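Local coordinates for protein 3-dehydroquinate dehydratase (Thermus thermophilus, PDB 2UYG) that catalyses the trans-dehydration of 3-dehydroquinate to 3-dehydroshikimate, the third step of the route to chorismate, probably through an enolate intermediate, at residues V45-N50 against I56-Q61. Residues are numbered along the deposited sequence; the frame is centred on the assembly and turned at random.
Sequences VFRQTN and IEWVQQ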
loop_
_atom_site.group_PDB
_atom_site.type_symbol
_atom_site.label_atom_id
_atom_site.label_comp_id
_atom_site.label_asym_id
_atom_site.label_seq_id
_atom_site.Cartn_x
_atom_site.Cartn_y
_atom_site.Cartn_z
ATOM N N VAL A 45 -37.862 -12.225 17.623
ATOM C CA VAL A 45 -37.675 -11.082 18.515
ATOM C C VAL A 45 -36.621 -10.197 17.925
ATOM O O VAL A 45 -35.532 -10.656 17.458
ATOM C CB VAL A 45 -37.265 -11.564 19.926
ATOM C CG1 VAL A 45 -36.365 -12.635 19.768
ATOM C CG2 VAL A 45 -36.612 -10.518 20.773
ATOM N N PHE A 46 -36.907 -8.931 18.022
ATOM C CA PHE A 46 -36.231 -7.910 17.260
ATOM C C PHE A 46 -35.719 -6.869 18.227
ATOM O O PHE A 46 -36.489 -6.351 18.978
ATOM C CB PHE A 46 -37.281 -7.246 16.326
ATOM C CG PHE A 46 -36.693 -6.304 15.275
ATOM C CD1 PHE A 46 -36.533 -6.716 13.998
ATOM C CD2 PHE A 46 -36.407 -4.983 15.589
ATOM C CE1 PHE A 46 -36.045 -5.886 13.043
ATOM C CE2 PHE A 46 -35.893 -4.123 14.637
ATOM C CZ PHE A 46 -35.716 -4.574 13.357
ATOM N N ARG A 47 -34.440 -6.522 18.156
ATOM C CA ARG A 47 -33.830 -5.565 19.061
ATOM C C ARG A 47 -32.775 -4.672 18.265
ATOM O O ARG A 47 -32.182 -5.085 17.183
ATOM C CB ARG A 47 -33.172 -6.278 20.207
ATOM C CG ARG A 47 -34.055 -7.148 21.099
ATOM C CD ARG A 47 -33.358 -8.054 22.157
ATOM N NE ARG A 47 -34.328 -8.642 23.139
ATOM C CZ ARG A 47 -35.754 -8.442 23.214
ATOM N NH1 ARG A 47 -36.510 -7.769 22.322
ATOM N NH2 ARG A 47 -36.469 -8.961 24.184
ATOM N N GLN A 48 -32.611 -3.450 18.746
ATOM C CA GLN A 48 -31.689 -2.487 18.226
ATOM C C GLN A 48 -31.024 -1.715 19.379
ATOM O O GLN A 48 -31.694 -1.452 20.387
ATOM C CB GLN A 48 -32.443 -1.475 17.371
ATOM C CG GLN A 48 -31.460 -0.521 16.561
ATOM C CD GLN A 48 -31.103 0.813 17.231
ATOM O OE1 GLN A 48 -31.789 1.284 18.096
ATOM N NE2 GLN A 48 -29.950 1.367 16.874
ATOM N N THR A 49 -29.728 -1.347 19.201
ATOM C CA THR A 49 -28.978 -0.435 20.085
ATOM C C THR A 49 -27.876 0.382 19.322
ATOM O O THR A 49 -27.336 0.003 18.296
ATOM C CB THR A 49 -28.319 -1.296 21.168
ATOM O OG1 THR A 49 -27.401 -0.532 21.868
ATOM C CG2 THR A 49 -27.337 -2.370 20.512
ATOM N N ASN A 50 -27.467 1.469 19.911
ATOM C CA ASN A 50 -26.381 2.245 19.383
ATOM C C ASN A 50 -25.023 1.879 20.064
ATOM O O ASN A 50 -24.020 2.472 19.689
ATOM C CB ASN A 50 -26.670 3.706 19.611
ATOM C CG ASN A 50 -27.836 4.233 18.748
ATOM O OD1 ASN A 50 -27.874 4.025 17.534
ATOM N ND2 ASN A 50 -28.795 4.922 19.396
ATOM N N ILE A 56 -22.888 -6.860 21.515
ATOM C CA ILE A 56 -22.050 -7.947 21.913
ATOM C C ILE A 56 -22.796 -8.847 22.903
ATOM O O ILE A 56 -22.904 -10.057 22.663
ATOM C CB ILE A 56 -20.775 -7.391 22.525
ATOM C CG1 ILE A 56 -19.846 -6.885 21.404
ATOM C CG2 ILE A 56 -20.041 -8.484 23.388
ATOM C CD1 ILE A 56 -18.664 -6.044 21.942
ATOM N N GLU A 57 -23.304 -8.259 23.996
ATOM C CA GLU A 57 -23.928 -9.018 25.056
ATOM C C GLU A 57 -25.117 -9.790 24.505
ATOM O O GLU A 57 -25.203 -10.962 24.759
ATOM C CB GLU A 57 -24.284 -8.147 26.267
ATOM C CG GLU A 57 -23.018 -7.807 26.989
ATOM C CD GLU A 57 -23.130 -7.051 28.284
ATOM O OE1 GLU A 57 -24.075 -6.293 28.490
ATOM O OE2 GLU A 57 -22.161 -7.185 29.064
ATOM N N TRP A 58 -25.958 -9.160 23.688
ATOM C CA TRP A 58 -27.078 -9.866 23.081
ATOM C C TRP A 58 -26.618 -11.012 22.167
ATOM O O TRP A 58 -27.245 -12.111 22.136
ATOM C CB TRP A 58 -27.911 -8.905 22.286
ATOM C CG TRP A 58 -28.732 -7.950 23.047
ATOM C CD1 TRP A 58 -29.316 -8.159 24.332
ATOM C CD2 TRP A 58 -29.303 -6.726 22.556
ATOM N NE1 TRP A 58 -30.115 -7.089 24.646
ATOM C CE2 TRP A 58 -30.139 -6.199 23.591
ATOM C CE3 TRP A 58 -29.122 -5.952 21.347
ATOM C CZ2 TRP A 58 -30.747 -4.905 23.505
ATOM C CZ3 TRP A 58 -29.755 -4.727 21.219
ATOM C CH2 TRP A 58 -30.601 -4.211 22.273
ATOM N N VAL A 59 -25.563 -10.845 21.381
ATOM C CA VAL A 59 -25.190 -12.030 20.640
ATOM C C VAL A 59 -24.700 -13.078 21.602
ATOM O O VAL A 59 -25.110 -14.249 21.495
ATOM C CB VAL A 59 -24.315 -11.852 19.285
ATOM C CG1 VAL A 59 -24.449 -10.525 18.619
ATOM C CG2 VAL A 59 -22.987 -12.393 19.428
ATOM N N GLN A 60 -23.957 -12.658 22.632
ATOM C CA GLN A 60 -23.330 -13.639 23.541
ATOM C C GLN A 60 -24.366 -14.494 24.273
ATOM O O GLN A 60 -24.212 -15.757 24.364
ATOM C CB GLN A 60 -22.441 -12.950 24.589
ATOM C CG GLN A 60 -21.096 -12.448 24.166
ATOM C CD GLN A 60 -20.408 -11.612 25.282
ATOM O OE1 GLN A 60 -20.979 -11.355 26.332
ATOM N NE2 GLN A 60 -19.230 -11.185 25.029
ATOM N N GLN A 61 -25.384 -13.839 24.818
ATOM C CA GLN A 61 -26.332 -14.488 25.784
ATOM C C GLN A 61 -27.460 -15.167 24.919
ATOM O O GLN A 61 -28.236 -15.910 25.438
ATOM C CB GLN A 61 -26.917 -13.397 26.797
ATOM C CG GLN A 61 -27.256 -13.689 28.419
ATOM C CD GLN A 61 -26.045 -13.273 29.432
ATOM O OE1 GLN A 61 -24.989 -13.940 29.472
ATOM N NE2 GLN A 61 -26.210 -12.163 30.178
#
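Arg47 on strand 44-48 and Trp58 on helix 52-61 have the nearest CA atoms of the two segments, 9.0 Å apart. Strand and helix follow one another in the parallel, flavodoxin-like α/β fold of the type II dehydroquinases, and the helix packs against an edge strand of the sheet within the chain. Here one large side chain does the work: of residues 56-61, Trp58 makes the contact, meeting the end of the strand and the residue just after it. With CG anti to the carbonyl carbon (chi1 -72°), its six-membered ring is brought against Arg47, Gln48 and Thr49. Arg47 crosses the indole at about a right angle and lays its CB over one face, 4.0 Å from the centroid of the six-membered ring and 17° off the normal, a CH-pi contact. Farther out along the same extended chain, CD of Arg47 lies 4.0 Å from CE2 of Trp58. At the rim of the indole, near its plane, the backbone O of Gln48 sits 3.5 Å from CH2 of Trp58. Replacing Trp58 with an alanine would probably open a gap between helix and strand, leaving the methylene chain of Arg47 and the methyl of Thr49 without their aromatic partner. Elsewhere round the helix, Ile56 and Val59 pack on helix 82-89, while Glu57 and Gln60 hydrogen-bond to Asn50 of a neighbouring subunit. Thr49 directs OG1 to the backbone N of Tyr51, while its CG2 meets the indole obliquely, 3.4 Å from CZ3 of Trp58.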